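Local coordinates for organophosphorus hydrolase (Pseudomonas pseudoalcaligenes, PDB 4LE6), which probably hydrolyses organophosphate triesters (aryldialkylphosphatase activity) at a two-zinc centre of the metallo-beta-lactamase type, at residues 44-49 with 93-98; 75-80 with 251-256; 99-104 with 132-137. All coordinates share one frame; numbering follows the deposited sequence.

Contact 1. Residues 44-49 with 93-98; sequences DFEVTA and LINTGD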
loop_
_atom_site.group_PDB
_atom_site.type_symbol
_atom_site.label_atom_id
_atom_site.label_comp_id
_atom_site.label_asym_id
_atom_site.label_seq_id
_atom_site.Cartn_x
_atom_site.Cartn_y
_atom_site.Cartn_z
ATOM N N ASP A 44 -2.857 -12.017 18.903
ATOM C CA ASP A 44 -3.667 -11.208 19.810
ATOM C C ASP A 44 -3.115 -9.791 19.932
ATOM O O ASP A 44 -3.674 -8.969 20.642
ATOM C CB ASP A 44 -3.728 -11.851 21.197
ATOM C CG ASP A 44 -4.414 -13.189 21.183
ATOM O OD1 ASP A 44 -5.377 -13.342 20.407
ATOM O OD2 ASP A 44 -3.982 -14.089 21.938
ATOM N N PHE A 45 -2.020 -9.495 19.242
ATOM C CA PHE A 45 -1.493 -8.134 19.264
ATOM C C PHE A 45 -2.142 -7.287 18.179
ATOM O O PHE A 45 -2.632 -7.807 17.161
ATOM C CB PHE A 45 0.016 -8.109 19.046
ATOM C CG PHE A 45 0.811 -8.790 20.128
ATOM C CD1 PHE A 45 0.204 -9.307 21.270
ATOM C CD2 PHE A 45 2.184 -8.897 20.010
ATOM C CE1 PHE A 45 0.962 -9.918 22.258
ATOM C CE2 PHE A 45 2.936 -9.518 20.990
ATOM C CZ PHE A 45 2.326 -10.030 22.110
ATOM N N GLU A 46 -2.123 -5.978 18.394
ATOM C CA GLU A 46 -2.547 -5.032 17.363
ATOM C C GLU A 46 -1.377 -4.144 16.949
ATOM O O GLU A 46 -0.751 -3.475 17.780
ATOM C CB GLU A 46 -3.683 -4.178 17.884
ATOM C CG GLU A 46 -4.117 -3.077 16.948
ATOM C CD GLU A 46 -4.819 -1.986 17.715
ATOM O OE1 GLU A 46 -6.036 -1.808 17.525
ATOM O OE2 GLU A 46 -4.142 -1.330 18.533
ATOM N N VAL A 47 -1.084 -4.143 15.655
ATOM C CA VAL A 47 -0.015 -3.316 15.107
ATOM C C VAL A 47 -0.622 -2.099 14.426
ATOM O O VAL A 47 -1.527 -2.232 13.592
ATOM C CB VAL A 47 0.804 -4.108 14.076
ATOM C CG1 VAL A 47 1.920 -3.263 13.494
ATOM C CG2 VAL A 47 1.350 -5.389 14.711
ATOM N N THR A 48 -0.153 -0.914 14.805
ATOM C CA THR A 48 -0.496 0.311 14.105
ATOM C C THR A 48 0.782 0.893 13.502
ATOM O O THR A 48 1.643 1.376 14.236
ATOM C CB THR A 48 -1.143 1.361 15.019
ATOM O OG1 THR A 48 -2.358 0.853 15.568
ATOM C CG2 THR A 48 -1.495 2.609 14.231
ATOM N N ALA A 49 0.903 0.822 12.173
ATOM C CA ALA A 49 2.010 1.467 11.478
ATOM C C ALA A 49 1.740 2.957 11.459
ATOM O O ALA A 49 0.575 3.370 11.252
ATOM C CB ALA A 49 2.129 0.944 10.053
ATOM N N LEU A 93 3.510 1.093 16.425
ATOM C CA LEU A 93 2.887 1.087 17.740
ATOM C C LEU A 93 2.207 -0.251 17.896
ATOM O O LEU A 93 1.346 -0.591 17.092
ATOM C CB LEU A 93 1.842 2.195 17.811
ATOM C CG LEU A 93 1.067 2.371 19.113
ATOM C CD1 LEU A 93 1.999 2.765 20.235
ATOM C CD2 LEU A 93 -0.010 3.426 18.899
ATOM N N ILE A 94 2.611 -1.032 18.890
ATOM C CA ILE A 94 2.072 -2.367 19.064
ATOM C C ILE A 94 1.402 -2.458 20.426
ATOM O O ILE A 94 2.009 -2.166 21.465
ATOM C CB ILE A 94 3.167 -3.431 18.893
ATOM C CG1 ILE A 94 3.755 -3.314 17.477
ATOM C CG2 ILE A 94 2.603 -4.834 19.087
ATOM C CD1 ILE A 94 4.917 -4.208 17.206
ATOM N N ASN A 95 0.125 -2.815 20.396
ATOM C CA ASN A 95 -0.663 -3.016 21.610
ATOM C C ASN A 95 -0.689 -4.523 21.850
ATOM O O ASN A 95 -1.326 -5.271 21.092
ATOM C CB ASN A 95 -2.082 -2.459 21.408
ATOM C CG ASN A 95 -2.950 -2.585 22.651
ATOM O OD1 ASN A 95 -2.790 -3.519 23.426
ATOM N ND2 ASN A 95 -3.883 -1.648 22.841
ATOM N N THR A 96 0.050 -4.971 22.865
ATOM C CA THR A 96 0.214 -6.386 23.146
ATOM C C THR A 96 -0.786 -6.872 24.193
ATOM O O THR A 96 -0.695 -8.006 24.654
ATOM C CB THR A 96 1.609 -6.680 23.731
ATOM O OG1 THR A 96 1.720 -6.090 25.037
ATOM C CG2 THR A 96 2.681 -6.133 22.850
ATOM N N GLY A 97 -1.723 -6.011 24.578
ATOM C CA GLY A 97 -2.565 -6.286 25.733
ATOM C C GLY A 97 -1.864 -5.951 27.051
ATOM O O GLY A 97 -2.422 -5.251 27.897
ATOM N N ASP A 98 -0.640 -6.442 27.228
ATOM C CA ASP A 98 0.130 -6.145 28.429
ATOM C C ASP A 98 0.744 -4.755 28.389
ATOM O O ASP A 98 0.874 -4.103 29.413
ATOM C CB ASP A 98 1.255 -7.169 28.627
ATOM C CG ASP A 98 0.735 -8.552 28.933
ATOM O OD1 ASP A 98 0.151 -8.733 30.019
ATOM O OD2 ASP A 98 0.901 -9.454 28.085
HETATM O O HOH W 1 -1.521 -0.467 17.851
#

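Contact 2. Residues 75-80 with 251-256; sequences ARMFVA and NHAVQF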
loop_
_atom_site.group_PDB
_atom_site.type_symbol
_atom_site.label_atom_id
_atom_site.label_comp_id
_atom_site.label_asym_id
_atom_site.label_seq_id
_atom_site.Cartn_x
_atom_site.Cartn_y
_atom_site.Cartn_z
ATOM N N ALA A 75 14.309 2.266 -11.945
ATOM C CA ALA A 75 13.309 2.345 -12.999
ATOM C C ALA A 75 12.376 1.129 -12.967
ATOM O O ALA A 75 11.173 1.254 -13.176
ATOM C CB ALA A 75 13.982 2.466 -14.365
ATOM N N ARG A 76 12.941 -0.045 -12.705
ATOM C CA ARG A 76 12.154 -1.267 -12.560
ATOM C C ARG A 76 11.004 -1.149 -11.548
ATOM O O ARG A 76 9.944 -1.760 -11.703
ATOM C CB ARG A 76 13.108 -2.373 -12.110
ATOM C CG ARG A 76 12.474 -3.703 -11.850
ATOM C CD ARG A 76 13.553 -4.797 -11.746
ATOM N NE ARG A 76 12.942 -6.063 -11.382
ATOM C CZ ARG A 76 12.630 -6.405 -10.135
ATOM N NH1 ARG A 76 12.907 -5.592 -9.123
ATOM N NH2 ARG A 76 12.051 -7.575 -9.901
ATOM N N MET A 77 11.214 -0.383 -10.489
ATOM C CA MET A 77 10.172 -0.195 -9.483
ATOM C C MET A 77 9.538 1.185 -9.617
ATOM O O MET A 77 8.850 1.661 -8.698
ATOM C CB MET A 77 10.744 -0.373 -8.079
ATOM C CG MET A 77 11.279 -1.777 -7.798
ATOM S SD MET A 77 9.986 -3.039 -7.903
ATOM C CE MET A 77 8.947 -2.696 -6.471
ATOM N N PHE A 78 9.758 1.819 -10.767
ATOM C CA PHE A 78 9.195 3.139 -11.036
ATOM C C PHE A 78 9.519 4.131 -9.918
ATOM O O PHE A 78 8.650 4.877 -9.464
ATOM C CB PHE A 78 7.681 3.016 -11.258
ATOM C CG PHE A 78 7.334 2.161 -12.446
ATOM C CD1 PHE A 78 7.289 0.785 -12.332
ATOM C CD2 PHE A 78 7.108 2.728 -13.682
ATOM C CE1 PHE A 78 7.002 -0.006 -13.428
ATOM C CE2 PHE A 78 6.816 1.937 -14.777
ATOM C CZ PHE A 78 6.776 0.562 -14.643
ATOM N N VAL A 79 10.773 4.129 -9.478
ATOM C CA VAL A 79 11.231 5.064 -8.449
ATOM C C VAL A 79 12.014 6.184 -9.133
ATOM O O VAL A 79 13.022 5.931 -9.794
ATOM C CB VAL A 79 12.126 4.364 -7.398
ATOM C CG1 VAL A 79 12.563 5.342 -6.300
ATOM C CG2 VAL A 79 11.391 3.186 -6.774
ATOM N N ALA A 80 11.544 7.417 -8.982
ATOM C CA ALA A 80 12.220 8.576 -9.552
ATOM C C ALA A 80 13.415 8.919 -8.677
ATOM O O ALA A 80 13.356 8.740 -7.458
ATOM C CB ALA A 80 11.256 9.757 -9.614
ATOM N N ASN A 251 16.589 1.170 0.903
ATOM C CA ASN A 251 15.956 1.278 -0.415
ATOM C C ASN A 251 15.453 -0.074 -0.891
ATOM O O ASN A 251 16.246 -0.948 -1.250
ATOM C CB ASN A 251 16.944 1.860 -1.424
ATOM C CG ASN A 251 16.294 2.203 -2.763
ATOM O OD1 ASN A 251 15.530 1.412 -3.318
ATOM N ND2 ASN A 251 16.594 3.389 -3.284
ATOM N N HIS A 252 14.134 -0.241 -0.882
ATOM C CA HIS A 252 13.507 -1.525 -1.169
ATOM C C HIS A 252 13.729 -1.935 -2.630
ATOM O O HIS A 252 13.689 -3.122 -2.956
ATOM C CB HIS A 252 12.009 -1.443 -0.910
ATOM C CG HIS A 252 11.279 -0.664 -1.955
ATOM N ND1 HIS A 252 11.273 0.712 -1.979
ATOM C CD2 HIS A 252 10.580 -1.064 -3.041
ATOM C CE1 HIS A 252 10.579 1.130 -3.023
ATOM N NE2 HIS A 252 10.148 0.071 -3.686
ATOM N N ALA A 253 13.968 -0.964 -3.504
ATOM C CA ALA A 253 14.076 -1.260 -4.931
ATOM C C ALA A 253 15.443 -1.789 -5.286
ATOM O O ALA A 253 15.618 -2.347 -6.359
ATOM C CB ALA A 253 13.772 -0.032 -5.776
ATOM N N VAL A 254 16.409 -1.629 -4.383
ATOM C CA VAL A 254 17.797 -1.990 -4.676
ATOM C C VAL A 254 18.313 -3.094 -3.764
ATOM O O VAL A 254 18.947 -4.031 -4.240
ATOM C CB VAL A 254 18.727 -0.768 -4.532
ATOM C CG1 VAL A 254 20.192 -1.145 -4.718
ATOM C CG2 VAL A 254 18.340 0.316 -5.502
ATOM N N GLN A 255 18.048 -2.977 -2.463
ATOM C CA GLN A 255 18.765 -3.765 -1.466
ATOM C C GLN A 255 18.119 -5.108 -1.116
ATOM O O GLN A 255 18.726 -5.914 -0.422
ATOM C CB GLN A 255 18.968 -2.940 -0.192
ATOM C CG GLN A 255 19.902 -1.737 -0.381
ATOM C CD GLN A 255 20.070 -0.933 0.896
ATOM O OE1 GLN A 255 19.142 -0.267 1.338
ATOM N NE2 GLN A 255 21.241 -1.014 1.505
ATOM N N PHE A 256 16.887 -5.344 -1.558
ATOM C CA PHE A 256 16.355 -6.699 -1.539
ATOM C C PHE A 256 17.010 -7.472 -2.670
ATOM O O PHE A 256 17.613 -8.530 -2.443
ATOM C CB PHE A 256 14.838 -6.702 -1.676
ATOM C CG PHE A 256 14.115 -6.346 -0.398
ATOM C CD1 PHE A 256 13.940 -7.291 0.595
ATOM C CD2 PHE A 256 13.595 -5.077 -0.204
ATOM C CE1 PHE A 256 13.257 -6.971 1.774
ATOM C CE2 PHE A 256 12.917 -4.753 0.968
ATOM C CZ PHE A 256 12.751 -5.698 1.957
HETATM O O HOH W 2 14.226 -3.114 -8.569
#

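Contact 3. Residues 99-104 with 132-137; sequences NLVLID and VDTVLL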
loop_
_atom_site.group_PDB
_atom_site.type_symbol
_atom_site.label_atom_id
_atom_site.label_comp_id
_atom_site.label_asym_id
_atom_site.label_seq_id
_atom_site.Cartn_x
_atom_site.Cartn_y
_atom_site.Cartn_z
ATOM N N ASN A 99 1.168 -4.335 27.206
ATOM C CA ASN A 99 1.841 -3.059 27.027
ATOM C C ASN A 99 1.402 -2.343 25.754
ATOM O O ASN A 99 1.046 -2.978 24.751
ATOM C CB ASN A 99 3.351 -3.270 26.939
ATOM C CG ASN A 99 3.931 -3.891 28.193
ATOM O OD1 ASN A 99 4.055 -5.117 28.297
ATOM N ND2 ASN A 99 4.289 -3.050 29.158
ATOM N N LEU A 100 1.464 -1.017 25.782
ATOM C CA LEU A 100 1.402 -0.242 24.551
ATOM C C LEU A 100 2.822 0.215 24.260
ATOM O O LEU A 100 3.412 0.988 25.021
ATOM C CB LEU A 100 0.446 0.944 24.665
ATOM C CG LEU A 100 0.233 1.720 23.360
ATOM C CD1 LEU A 100 -0.501 0.885 22.292
ATOM C CD2 LEU A 100 -0.529 2.991 23.636
ATOM N N VAL A 101 3.373 -0.292 23.162
ATOM C CA VAL A 101 4.790 -0.149 22.875
ATOM C C VAL A 101 4.996 0.586 21.568
ATOM O O VAL A 101 4.473 0.184 20.530
ATOM C CB VAL A 101 5.480 -1.541 22.763
ATOM C CG1 VAL A 101 6.977 -1.380 22.511
ATOM C CG2 VAL A 101 5.246 -2.355 24.019
ATOM N N LEU A 102 5.796 1.641 21.606
ATOM C CA LEU A 102 6.120 2.371 20.393
ATOM C C LEU A 102 7.569 2.056 19.994
ATOM O O LEU A 102 8.470 2.176 20.820
ATOM C CB LEU A 102 5.923 3.871 20.639
ATOM C CG LEU A 102 6.316 4.786 19.486
ATOM C CD1 LEU A 102 5.457 4.492 18.255
ATOM C CD2 LEU A 102 6.196 6.251 19.913
ATOM N N ILE A 103 7.792 1.640 18.749
ATOM C CA ILE A 103 9.138 1.412 18.233
ATOM C C ILE A 103 9.492 2.532 17.251
ATOM O O ILE A 103 8.837 2.677 16.207
ATOM C CB ILE A 103 9.257 0.055 17.517
ATOM C CG1 ILE A 103 8.747 -1.078 18.415
ATOM C CG2 ILE A 103 10.698 -0.217 17.142
ATOM C CD1 ILE A 103 7.275 -1.410 18.250
ATOM N N ASP A 104 10.530 3.288 17.617
ATOM C CA ASP A 104 10.996 4.495 16.941
ATOM C C ASP A 104 9.947 5.592 16.995
ATOM O O ASP A 104 8.804 5.333 17.353
ATOM C CB ASP A 104 11.490 4.189 15.534
ATOM C CG ASP A 104 12.773 3.378 15.550
ATOM O OD1 ASP A 104 13.424 3.348 16.619
ATOM O OD2 ASP A 104 13.149 2.791 14.507
ATOM N N VAL A 132 1.441 5.582 25.955
ATOM C CA VAL A 132 2.569 4.752 25.580
ATOM C C VAL A 132 3.403 4.495 26.834
ATOM O O VAL A 132 3.885 5.443 27.446
ATOM C CB VAL A 132 3.399 5.435 24.489
ATOM C CG1 VAL A 132 4.685 4.643 24.202
ATOM C CG2 VAL A 132 2.565 5.580 23.229
ATOM N N ASP A 133 3.537 3.227 27.235
ATOM C CA ASP A 133 4.273 2.881 28.457
ATOM C C ASP A 133 5.715 2.450 28.171
ATOM O O ASP A 133 6.554 2.420 29.068
ATOM C CB ASP A 133 3.545 1.786 29.261
ATOM C CG ASP A 133 3.531 0.445 28.540
ATOM O OD1 ASP A 133 4.572 -0.242 28.517
ATOM O OD2 ASP A 133 2.478 0.066 27.994
ATOM N N THR A 134 6.012 2.140 26.917
ATOM C CA THR A 134 7.358 1.758 26.517
ATOM C C THR A 134 7.671 2.323 25.135
ATOM O O THR A 134 6.829 2.261 24.237
ATOM C CB THR A 134 7.516 0.236 26.408
ATOM O OG1 THR A 134 7.078 -0.393 27.614
ATOM C CG2 THR A 134 8.972 -0.133 26.160
ATOM N N VAL A 135 8.875 2.874 24.981
ATOM C CA VAL A 135 9.400 3.250 23.672
ATOM C C VAL A 135 10.688 2.458 23.435
ATOM O O VAL A 135 11.590 2.501 24.267
ATOM C CB VAL A 135 9.701 4.756 23.575
ATOM C CG1 VAL A 135 10.345 5.094 22.224
ATOM C CG2 VAL A 135 8.420 5.578 23.754
ATOM N N LEU A 136 10.758 1.711 22.330
ATOM C CA LEU A 136 11.969 0.980 21.961
ATOM C C LEU A 136 12.604 1.675 20.769
ATOM O O LEU A 136 11.946 1.887 19.756
ATOM C CB LEU A 136 11.647 -0.469 21.568
ATOM C CG LEU A 136 10.724 -1.248 22.504
ATOM C CD1 LEU A 136 10.324 -2.575 21.873
ATOM C CD2 LEU A 136 11.395 -1.456 23.841
ATOM N N LEU A 137 13.880 2.024 20.867
ATOM C CA LEU A 137 14.568 2.641 19.738
ATOM C C LEU A 137 15.420 1.604 19.030
ATOM O O LEU A 137 16.222 0.926 19.688
ATOM C CB LEU A 137 15.477 3.765 20.231
ATOM C CG LEU A 137 14.779 4.972 20.859
ATOM C CD1 LEU A 137 15.841 5.965 21.303
ATOM C CD2 LEU A 137 13.817 5.598 19.875
#

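Contact 1. Residues 44-49 with 93-98
The ring of F45 lies flat against T96, both side chains pointing the same way. T96 CB sits over one face of the ring, 3.8 Å from the F45 centroid and 17° off the normal, a CH-pi contact. It is displaced toward the rim, nearest F45 CE1, while T96 CG2 rests above CE2. With T96 OG1 between the backbone N and the carbonyl carbon (chi1 67°), its methyl stays over the ring and the hydroxyl bonds to N99 N. On the same face of the sheet, I94 CG2 touches F45 CB at 4.2 Å, and I94 CG1 meets V47 CG2; F235 and V244 of the other sheet pack on I94. The pairing is antiparallel, strands 45-57 and 85-95 in one sheet of the alpha-beta/beta-alpha sandwich. E46 and N95 form a hydrogen-bonded pair, E46 N to N95 O at 2.9 Å and N95 N to E46 O. T48 and L93 form the next, two residues along, with V47 and I94 as the non-hydrogen-bonded pair between. Both hydrogen-bonded pairs turn their side chains to the face away from V47 and I94, polar groups gathering beside L93. The E46 chain crosses N95 obliquely, carboxylate and amide planes 83° apart. A water bonds E46 OE2, T48 OG1 and L93 O, though more acceptors surround it than it has protons; Y127 also bonds E46 OE2, and R39 the T48 hydroxyl. The N95 amide is held at both ends, ND2 by Y127 and P27 of the second subunit, OD1 by G97 N at 2.9 Å in an Asx turn.

Contact 2. Residues 75-80 with 251-256
M77 lays its CB and CG against the methyl of A253, with M77 CG 3.7 Å from A253 CB, and curls its thioether round toward H252. The contact joins the C-terminal end of helix 67-76 to the short, weakly bonded helix 252-255. The first helix is closed by a Schellman motif: F78, with positive phi, is its C-prime residue, F78 N bonding to A75 O and V79 N to L74 O. On either side of F78, M77 and V79 both point toward the methyl of A253. The M77 chain bends at both chi2 (-62°) and chi3 (-69°), which carries CE to the edge of the H252 imidazole, near its plane and 4.1 Å from H252 NE2. V79 adds its CG2, the branch beside the backbone N, at 4.1 Å from A253 CB. M77 and V79 thus converge on one carbon, A253 CB, which also lies 4.2 Å above one face of the H252 ring, toward the rim.

No hydrogen bond runs directly between the segments. The second helix is capped at its start: N251 at the N-cap takes the backbone N of A253 onto OD1 at 2.8 Å, in the carbonyl plane, and the backbone O of N251 accepts from both V254 N and Q255 N. The second subunit closes in, R304 of that subunit packing on M77 and its E316 on V79 and H252. The polar link is indirect: a water accepts from R76 NH1 at 2.9 Å, in the guanidinium plane, and donates to A253 O at 2.7 Å.

Contact 3. Residues 99-104 with 132-137
The carboxylate of D133 grips the start of strand 100-103 with both oxygens. D133 OD2 takes the backbone N of L100 at 2.7 Å on its syn side, and D133 OD1 takes N99 ND2 at 2.9 Å, met from above the carboxylate plane. The N99 and D133 side chains cross at about a right angle, amide and carboxylate planes 52° apart. T134 OG1 gives OD1 a second bond, on the anti side and from the opposite face to N99 ND2, so donors on both faces restrain rotation of the carboxylate. With chi1 at 67°, the D133 side chain folds back between its own N and carbonyl carbon, close to L100.

Further along, the strands run parallel: L102 N bonds to T134 O, L136 N to L102 O and D104 N to L136 O. One face carries V101, I103, T134 and L136, where V101 CG1 meets L136 CD1 at 3.6 Å; Y233 and F235 pack over I103 and L136. On the other, L102 CB rests against V132 CG1 at 3.9 Å. Helix 118-124 lies in the chain between the two strands, making a beta-alpha-beta unit. At the far end, D104 OD2 accepts from ND1 of H144, a zinc ligand, and from T138 OG1. As a second-shell carboxylate, D104 is placed to orient the H144 imidazole and may make it a more electron-rich zinc donor.

In the fold
Contacts 1 and 3 belong to the same mixed sheet. Their strands 85-95 and 100-103 are neighbours, I94 N lies 2.8 Å from V101 O, a probable hydrogen bond, and L93 packs on L100. Both are largely buried and rest on backbone pairing, antiparallel in 44-49 with 93-98 and parallel in 99-104 with 132-137, where a carboxylate clamp supplements it and the strand runs on to the zinc second shell. Contact 2 lies on the opposite side of the chain's centre, its centre about 30 Å from the centres of the other two. It is only partly buried, joins helix ends instead of strands, and has apolar packing with no direct hydrogen bond between its segments. All three touch the second subunit.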